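Local coordinates for agmatine N-acetyltransferase (Drosophila melanogaster, PDB 7CIW), which transfers the acetyl group of acetyl-CoA to the amine of agmatine, as a member of the GNAT acetyltransferase superfamily, at residues A[165-170]-A[207-212]; A[111-116]-A[182-187]; A[34-39]-A[198-203]. The protein carries 1 engineered substitution. All blocks are in the same frame, centred on the assembly; numbering follows the deposited sequence.

How the contacts relate
From the N terminus, the chain first lays down residues 34-39, whose partner 198-203 arrives only after most of the fold, so contact 3 closes the longest loop. Contact 2 (111-116 with 182-187) lies wholly within that loop, setting the end of helix 99-114 against edge strand 181-187. Contact 1 (165-170 with 207-212) crosses both, since 165-170 falls inside each loop and 207-212 beyond it. Strands 208-215 and 181-187 are sheet neighbours, and the salt bridge between Glu-207 and Arg-187 also joins contacts 1 and 2. Contacts 1 and 3 meet at bound acetylagmatine, where Thr-167 OG1 and Glu-34 OE2 are probably hydrogen-bonded.

Contact 1 of 3, residues A[165-170]-A[207-212]; sequences DCTSVY and ESVQTF. With COA (coenzyme A), chain B; G0R (N-(4-carbamimidamidobutyl)ethanamide), chain C.
The cofactor and product site of this GNAT fold is built where strand 161-166 ends, and there Cys-166 forms an antiparallel hydrogen-bonded pair with Gln-210 of strand 208-215. Cys-166 N gives to Gln-210 O at 2.8 Å, and the return bond, Gln-210 N to Cys-166 O, is nearly straight at 177°. One step back, Asp-165 and Thr-211 make a non-hydrogen-bonded pair whose side chains run side by side. CG of Asp-165 stands anti to its carbonyl carbon (chi1 -58°), which carries OD1 to 2.8 Å from Thr-211 OG1; the hydroxyl donates on the anti side, 32° out of the carboxylate plane. On the other face of the sheet, Cys-166 SG approaches the Phe-212 ring obliquely, 3.8 Å from CD1. Just past the strand end, Thr-167 CG2 packs on Val-209 CG2. The ligands border the same segment: N4 of acetylagmatine donates a weak bond to Asp-165 O, and the adenine of coenzyme A covers one face of the Tyr-170 ring, with N1A 3.4 Å from CE2. Val-169 CG2 lies over the opposite face. With an alanine at Tyr-170 the adenine would probably lose this aromatic cover and be freer to turn. A water donates to both Cys-166 O and Ser-208 O and accepts from Gln-210 NE2, at 3.0 Å from that nitrogen.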
# COMPACT_ATOMS: atom_id res chain seq x y z
N ASP A 165 0.49 -0.75 5.71
CA ASP A 165 0.60 0.53 6.42
C ASP A 165 -0.61 1.38 6.07
O ASP A 165 -0.66 2.01 5.01
CB ASP A 165 1.88 1.27 6.03
CG ASP A 165 3.14 0.48 6.32
OD1 ASP A 165 3.18 -0.24 7.34
OD2 ASP A 165 4.10 0.59 5.52
N CYS A 166 -1.58 1.44 6.97
CA CYS A 166 -2.78 2.24 6.74
C CYS A 166 -2.47 3.69 7.08
O CYS A 166 -2.61 4.15 8.21
CB CYS A 166 -3.95 1.70 7.55
SG CYS A 166 -4.45 0.03 7.05
N THR A 167 -2.01 4.41 6.06
CA THR A 167 -1.81 5.85 6.18
C THR A 167 -3.15 6.59 6.27
O THR A 167 -3.18 7.72 6.75
CB THR A 167 -1.00 6.33 4.99
OG1 THR A 167 -1.69 6.00 3.78
CG2 THR A 167 0.36 5.64 4.97
N SER A 168 -4.23 5.95 5.84
CA SER A 168 -5.57 6.50 5.82
C SER A 168 -6.44 5.79 6.85
O SER A 168 -6.39 4.56 6.95
CB SER A 168 -6.18 6.33 4.42
OG SER A 168 -7.59 6.45 4.45
N VAL A 169 -7.22 6.56 7.62
CA VAL A 169 -8.09 5.94 8.62
C VAL A 169 -9.18 5.09 7.98
O VAL A 169 -9.69 4.17 8.62
CB VAL A 169 -8.75 6.98 9.55
CG1 VAL A 169 -7.70 7.85 10.21
CG2 VAL A 169 -9.77 7.81 8.79
N TYR A 170 -9.57 5.39 6.74
CA TYR A 170 -10.56 4.54 6.07
C TYR A 170 -9.98 3.15 5.79
O TYR A 170 -10.70 2.14 5.86
CB TYR A 170 -11.04 5.20 4.79
CG TYR A 170 -11.52 6.60 5.03
CD1 TYR A 170 -12.59 6.83 5.90
CD2 TYR A 170 -10.92 7.69 4.43
CE1 TYR A 170 -13.03 8.10 6.16
CE2 TYR A 170 -11.37 8.97 4.68
CZ TYR A 170 -12.43 9.16 5.55
OH TYR A 170 -12.89 10.44 5.81
N GLU A 207 -4.41 11.23 10.95
CA GLU A 207 -3.45 11.74 11.92
C GLU A 207 -2.24 10.84 12.10
O GLU A 207 -1.26 11.29 12.71
CB GLU A 207 -4.11 11.92 13.29
CG GLU A 207 -5.33 12.80 13.30
CD GLU A 207 -5.98 12.82 14.67
OE1 GLU A 207 -5.28 13.14 15.65
OE2 GLU A 207 -7.18 12.49 14.76
N SER A 208 -2.27 9.60 11.63
CA SER A 208 -1.20 8.66 11.90
C SER A 208 -1.15 7.61 10.81
O SER A 208 -2.13 7.41 10.08
CB SER A 208 -1.40 7.97 13.24
OG SER A 208 -2.61 7.23 13.20
N VAL A 209 -0.01 6.93 10.70
CA VAL A 209 0.08 5.70 9.91
C VAL A 209 -0.03 4.54 10.89
O VAL A 209 0.73 4.44 11.86
CB VAL A 209 1.36 5.64 9.07
CG1 VAL A 209 2.61 5.98 9.88
CG2 VAL A 209 1.51 4.26 8.36
N GLN A 210 -1.01 3.67 10.65
CA GLN A 210 -1.30 2.54 11.52
C GLN A 210 -1.01 1.26 10.74
O GLN A 210 -1.66 0.99 9.73
CB GLN A 210 -2.76 2.56 11.96
CG GLN A 210 -3.13 3.78 12.76
CD GLN A 210 -4.59 3.78 13.10
OE1 GLN A 210 -4.98 3.21 14.11
NE2 GLN A 210 -5.40 4.39 12.25
N THR A 211 -0.04 0.48 11.22
CA THR A 211 0.34 -0.75 10.54
C THR A 211 -0.43 -1.93 11.11
O THR A 211 -0.44 -2.13 12.33
CB THR A 211 1.84 -0.98 10.65
OG1 THR A 211 2.52 0.13 10.04
CG2 THR A 211 2.25 -2.26 9.93
N PHE A 212 -1.06 -2.70 10.23
CA PHE A 212 -1.85 -3.86 10.60
C PHE A 212 -1.27 -5.11 9.94
O PHE A 212 -0.67 -5.04 8.85
CB PHE A 212 -3.30 -3.71 10.15
CG PHE A 212 -4.09 -2.69 10.92
CD1 PHE A 212 -4.01 -1.33 10.61
CD2 PHE A 212 -4.96 -3.09 11.91
CE1 PHE A 212 -4.77 -0.41 11.30
CE2 PHE A 212 -5.72 -2.17 12.61
CZ PHE A 212 -5.62 -0.83 12.30
N1A COA B . -13.54 9.30 2.13
C2A COA B . -14.72 9.38 2.81
N3A COA B . -15.41 8.23 3.15
C4A COA B . -14.92 7.03 2.82
C5A COA B . -13.76 6.95 2.15
C6A COA B . -13.07 8.10 1.82
N6A COA B . -11.79 8.52 1.11
N7A COA B . -13.46 5.65 1.92
C8A COA B . -14.44 4.90 2.45
N9A COA B . -15.32 5.74 3.00
C1B COA B . -16.50 5.59 3.62
C2B COA B . -17.44 4.88 2.61
O2B COA B . -18.07 5.84 1.67
C3B COA B . -18.31 4.18 3.36
O3B COA B . -19.32 4.98 4.03
P3B COA B . -20.83 5.27 3.40
O7A COA B . -21.28 4.10 2.54
O8A COA B . -21.82 5.58 4.53
O9A COA B . -20.67 6.51 2.54
C4B COA B . -17.40 3.65 4.61
O4B COA B . -16.40 4.51 4.75
C5B COA B . -16.91 2.23 4.39
O5B COA B . -16.48 2.13 3.04
P1A COA B . -15.42 0.91 2.57
O1A COA B . -14.73 0.22 3.75
O2A COA B . -16.16 -0.06 1.66
O3A COA B . -14.26 1.71 1.74
P2A COA B . -13.67 1.35 0.25
O4A COA B . -14.72 1.59 -0.79
O5A COA B . -13.13 -0.07 0.26
O6A COA B . -12.48 2.47 0.13
CBP COA B . -10.26 3.08 0.39
CCP COA B . -11.46 2.47 1.07
CDP COA B . -9.76 2.05 -0.68
CEP COA B . -9.14 3.34 1.41
CAP COA B . -10.68 4.41 -0.23
OAP COA B . -10.98 5.31 0.81
C9P COA B . -9.61 5.06 -1.13
O9P COA B . -9.38 4.68 -2.24
N8P COA B . -8.88 6.19 -0.59
C7P COA B . -7.88 6.92 -1.40
C6P COA B . -6.47 6.20 -1.51
C5P COA B . -6.07 5.81 -0.11
O5P COA B . -6.02 6.61 0.79
N4P COA B . -5.74 4.37 0.09
C3P COA B . -5.39 3.78 1.37
C2P COA B . -4.04 4.27 1.90
S1P COA B . -3.82 3.17 3.34
C10 G0R C . 3.45 5.71 -2.28
N12 G0R C . 3.18 7.14 -2.43
C1 G0R C . -2.10 0.37 1.30
C2 G0R C . -1.57 1.78 1.05
C5 G0R C . 0.01 3.65 1.70
C6 G0R C . 1.38 3.59 1.03
C7 G0R C . 2.07 4.96 0.99
C8 G0R C . 2.07 5.67 -0.38
N4 G0R C . -0.53 2.31 1.90
N9 G0R C . 2.95 5.05 -1.34
N11 G0R C . 4.31 5.04 -3.22
O3 G0R C . -2.00 2.43 0.15
O HOH W 1 -4.50 5.59 9.68

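Contact 2 of 3, residues A[111-116]-A[182-187]; sequences ETATDV and LINTLR
Thr-114 lays its methyl CG2 across the root of the Asn-184 side chain, 3.6 Å from CB, and the two side chains cross at about a right angle. The same methyl touches Ile-183 CD1 at 3.8 Å, so one threonine branch fits against two successive residues of strand 181-187. Its other branch is used within the helix: OG1 is hydrogen-bonded to Val-110 O, which fixes the rotation of the side chain and leaves CG2 facing the strand. Ile-183 directs CG1 between its backbone N and carbonyl carbon (chi1 63°), and its extended end carries CD1 to 3.6 Å from Val-116 CG1; the Ile-183 and Val-116 side chains also cross at about a right angle. That two consecutive strand residues can both point at the helix is explained by a classic beta bulge: Ile-183 and Asn-184 together face Thr-211 of strand 208-215 and share its backbone bonds. The bulge lies on strand 181-187, the outermost at this side of the mixed GNAT sheet, and helix 99-114 ends beside it. Asn-184 holds CG anti to its backbone N (chi1 -163°), which turns the amide toward the helix, where Ala-113 CB meets its outer end, 3.9 Å from OD1 and 4.1 Å from ND2. No hydrogen bond spans the two segments, and the 181 Å² they bury comes from such van der Waals contacts. The helix makes its last turn with Asp-115 N bonded to Glu-111 O at 2.9 Å; Asp-115 then takes a positive phi of 45°, and this break swings the chain so that Val-116, opening helix 116-119, also reaches Ile-183. Arg-119 donates to the carbonyls just before the break, NH2 to Ala-113 O and NE to Thr-114 O.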
# COMPACT_ATOMS: atom_id res chain seq x y z
N GLU A 111 8.83 0.57 8.70
CA GLU A 111 9.34 -0.78 8.50
C GLU A 111 10.33 -1.17 9.58
O GLU A 111 10.32 -2.30 10.09
CB GLU A 111 9.98 -0.89 7.11
CG GLU A 111 10.70 -2.21 6.85
CD GLU A 111 9.73 -3.37 6.66
OE1 GLU A 111 8.65 -3.13 6.08
OE2 GLU A 111 10.03 -4.50 7.12
N THR A 112 11.19 -0.23 9.99
CA THR A 112 12.13 -0.51 11.07
C THR A 112 11.40 -0.77 12.37
O THR A 112 11.77 -1.67 13.14
CB THR A 112 13.10 0.66 11.24
OG1 THR A 112 13.95 0.73 10.09
CG2 THR A 112 13.93 0.50 12.50
N ALA A 113 10.33 -0.01 12.64
CA ALA A 113 9.60 -0.17 13.89
C ALA A 113 8.78 -1.45 13.90
O ALA A 113 8.62 -2.07 14.96
CB ALA A 113 8.69 1.04 14.12
N THR A 114 8.25 -1.88 12.75
CA THR A 114 7.39 -3.06 12.75
C THR A 114 8.19 -4.35 12.64
O THR A 114 7.94 -5.30 13.38
CB THR A 114 6.36 -2.98 11.62
OG1 THR A 114 7.01 -2.75 10.37
CG2 THR A 114 5.39 -1.84 11.89
N ASP A 115 9.14 -4.40 11.70
CA ASP A 115 10.12 -5.49 11.58
C ASP A 115 9.43 -6.86 11.73
O ASP A 115 9.79 -7.68 12.57
CB ASP A 115 11.23 -5.31 12.62
CG ASP A 115 12.50 -6.09 12.29
OD1 ASP A 115 12.56 -6.77 11.25
OD2 ASP A 115 13.46 -6.02 13.09
N VAL A 116 8.43 -7.09 10.88
CA VAL A 116 7.44 -8.12 11.21
C VAL A 116 8.01 -9.52 11.12
O VAL A 116 7.49 -10.45 11.74
CB VAL A 116 6.18 -8.00 10.33
CG1 VAL A 116 5.43 -6.71 10.62
CG2 VAL A 116 6.54 -8.16 8.82
N LEU A 182 -3.73 -4.38 14.84
CA LEU A 182 -2.83 -3.23 14.84
C LEU A 182 -1.52 -3.57 15.53
O LEU A 182 -1.52 -4.14 16.62
CB LEU A 182 -3.51 -2.07 15.58
CG LEU A 182 -2.69 -0.80 15.80
CD1 LEU A 182 -2.46 -0.11 14.46
CD2 LEU A 182 -3.45 0.11 16.77
N ILE A 183 -0.39 -3.17 14.93
CA ILE A 183 0.90 -3.46 15.56
C ILE A 183 1.77 -2.22 15.75
O ILE A 183 2.79 -2.29 16.46
CB ILE A 183 1.70 -4.53 14.78
CG1 ILE A 183 2.05 -4.05 13.38
CG2 ILE A 183 0.95 -5.87 14.74
CD1 ILE A 183 3.20 -4.83 12.78
N ASN A 184 1.40 -1.09 15.14
CA ASN A 184 2.23 0.11 15.24
C ASN A 184 1.45 1.34 14.84
O ASN A 184 0.68 1.31 13.88
CB ASN A 184 3.48 0.01 14.35
CG ASN A 184 4.55 1.03 14.73
OD1 ASN A 184 5.20 0.91 15.76
ND2 ASN A 184 4.75 2.04 13.88
N THR A 185 1.70 2.45 15.54
CA THR A 185 1.12 3.75 15.23
C THR A 185 2.23 4.79 15.24
O THR A 185 3.00 4.87 16.21
CB THR A 185 0.03 4.14 16.24
OG1 THR A 185 -0.97 3.10 16.29
CG2 THR A 185 -0.62 5.46 15.86
N LEU A 186 2.32 5.56 14.17
CA LEU A 186 3.25 6.68 14.11
C LEU A 186 2.46 7.91 13.71
O LEU A 186 1.92 7.97 12.60
CB LEU A 186 4.38 6.41 13.12
CG LEU A 186 5.36 7.54 12.82
CD1 LEU A 186 5.93 8.11 14.10
CD2 LEU A 186 6.46 7.01 11.89
N ARG A 187 2.39 8.90 14.60
CA ARG A 187 1.67 10.13 14.30
C ARG A 187 2.48 11.03 13.38
O ARG A 187 3.69 11.19 13.56
CB ARG A 187 1.34 10.90 15.58
CG ARG A 187 0.48 10.12 16.55
CD ARG A 187 -0.01 11.04 17.67
NE ARG A 187 -1.44 11.33 17.52
CZ ARG A 187 -1.93 12.47 17.03
NH1 ARG A 187 -1.12 13.44 16.64
NH2 ARG A 187 -3.24 12.63 16.93

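Contact 3 of 3, residues A[34-39]-A[198-203]; sequences EPLTAG and QVIRPP. With G0R (N-(4-carbamimidamidobutyl)ethanamide), chain C.
The backbones meet through one nearly straight bond, Arg-201 N to Gly-39 O at 3.1 Å with 178° at the hydrogen, its donor tilted only 16° from the carbonyl plane. Lacking a side chain, Gly-39 also lets its CA come within 3.3 Å of Arg-201 O, a CA-H...O contact at the end of helix 35-38. Apolar side chains pack along the helix. Leu-36 CD2 meets Ile-200 CG2 at 3.7 Å, while Pro-35 sets its CB against that of Pro-202, whose CB also lies 3.4 Å from Pro-35 O. More loosely, Ala-38 CB touches Pro-203 CD. At the other end of the helix, Glu-34 is the N-cap. Its CG points opposite the backbone N (chi1 -168°), and the chain bends beyond it, folding the carboxylate back over the first turn: OE1 accepts from Thr-37 N at 2.8 Å and from Thr-37 OG1 at 2.6 Å, and OE2 from Leu-36 N at 2.9 Å. Thr-37 OG1 also receives a weak bond from N12 of acetylagmatine, and Leu-36 CD1 rests on its C7. A loop between the last two strands thus backs a capped short helix whose other side lines the agmatine pocket of this GNAT enzyme.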
# COMPACT_ATOMS: atom_id res chain seq x y z
N GLU A 34 -4.29 9.64 -1.28
CA GLU A 34 -3.47 8.88 -0.35
C GLU A 34 -2.72 9.86 0.57
O GLU A 34 -2.07 10.79 0.07
CB GLU A 34 -2.50 7.99 -1.10
CG GLU A 34 -1.81 6.97 -0.22
CD GLU A 34 -0.65 7.58 0.52
OE1 GLU A 34 0.16 8.26 -0.13
OE2 GLU A 34 -0.55 7.39 1.76
N PRO A 35 -2.81 9.69 1.89
CA PRO A 35 -2.29 10.75 2.79
C PRO A 35 -0.81 11.10 2.63
O PRO A 35 -0.49 12.28 2.70
CB PRO A 35 -2.61 10.19 4.18
CG PRO A 35 -3.89 9.43 3.96
CD PRO A 35 -3.72 8.77 2.60
N LEU A 36 0.10 10.14 2.44
CA LEU A 36 1.51 10.55 2.26
C LEU A 36 1.70 11.34 0.98
O LEU A 36 2.45 12.32 0.95
CB LEU A 36 2.45 9.35 2.26
CG LEU A 36 2.35 8.39 3.43
CD1 LEU A 36 3.54 7.41 3.37
CD2 LEU A 36 2.32 9.16 4.74
N THR A 37 1.05 10.91 -0.10
CA THR A 37 1.14 11.61 -1.37
C THR A 37 0.47 12.98 -1.29
O THR A 37 1.01 13.97 -1.81
CB THR A 37 0.52 10.76 -2.48
OG1 THR A 37 0.92 9.40 -2.30
CG2 THR A 37 0.97 11.23 -3.86
N ALA A 38 -0.69 13.06 -0.65
CA ALA A 38 -1.38 14.34 -0.51
C ALA A 38 -0.67 15.26 0.47
O ALA A 38 -0.86 16.48 0.40
CB ALA A 38 -2.83 14.12 -0.07
N GLY A 39 0.13 14.71 1.36
CA GLY A 39 0.83 15.47 2.38
C GLY A 39 2.23 15.88 2.02
O GLY A 39 2.95 16.41 2.88
N GLN A 198 8.39 18.93 9.80
CA GLN A 198 7.48 17.80 9.70
C GLN A 198 7.43 17.28 8.26
O GLN A 198 7.22 18.05 7.32
CB GLN A 198 6.08 18.20 10.16
CG GLN A 198 5.07 17.07 10.16
CD GLN A 198 3.72 17.50 10.68
OE1 GLN A 198 3.63 18.38 11.54
NE2 GLN A 198 2.65 16.87 10.19
N VAL A 199 7.64 15.97 8.09
CA VAL A 199 7.81 15.43 6.74
C VAL A 199 6.48 15.39 6.01
O VAL A 199 6.34 15.93 4.90
CB VAL A 199 8.47 14.04 6.80
CG1 VAL A 199 8.47 13.40 5.43
CG2 VAL A 199 9.89 14.16 7.33
N ILE A 200 5.48 14.75 6.60
CA ILE A 200 4.18 14.54 5.97
C ILE A 200 3.16 15.41 6.68
O ILE A 200 3.05 15.36 7.91
CB ILE A 200 3.76 13.07 6.02
CG1 ILE A 200 4.96 12.15 5.78
CG2 ILE A 200 2.66 12.80 5.02
CD1 ILE A 200 5.32 12.00 4.33
N ARG A 201 2.39 16.19 5.91
CA ARG A 201 1.27 16.96 6.44
C ARG A 201 -0.01 16.60 5.69
O ARG A 201 -0.41 17.31 4.76
CB ARG A 201 1.52 18.46 6.37
CG ARG A 201 0.63 19.24 7.34
CD ARG A 201 0.29 20.64 6.82
NE ARG A 201 1.27 21.62 7.27
CZ ARG A 201 1.49 22.78 6.65
NH1 ARG A 201 0.79 23.09 5.56
NH2 ARG A 201 2.40 23.62 7.12
N PRO A 202 -0.66 15.50 6.06
CA PRO A 202 -1.83 15.04 5.30
C PRO A 202 -3.10 15.68 5.81
O PRO A 202 -3.15 16.18 6.94
CB PRO A 202 -1.83 13.53 5.56
CG PRO A 202 -1.19 13.38 6.87
CD PRO A 202 -0.24 14.53 7.08
N PRO A 203 -4.16 15.67 5.01
CA PRO A 203 -5.45 16.20 5.46
C PRO A 203 -6.01 15.38 6.61
O PRO A 203 -5.96 14.14 6.58
CB PRO A 203 -6.35 16.07 4.22
CG PRO A 203 -5.42 15.89 3.07
CD PRO A 203 -4.19 15.22 3.61
C10 G0R C . 3.45 5.71 -2.28
N12 G0R C . 3.18 7.14 -2.43
C1 G0R C . -2.10 0.37 1.30
C2 G0R C . -1.57 1.78 1.05
C5 G0R C . 0.01 3.65 1.70
C6 G0R C . 1.38 3.59 1.03
C7 G0R C . 2.07 4.96 0.99
C8 G0R C . 2.07 5.67 -0.38
N4 G0R C . -0.53 2.31 1.90
N9 G0R C . 2.95 5.05 -1.34
N11 G0R C . 4.31 5.04 -3.22
O3 G0R C . -2.00 2.43 0.15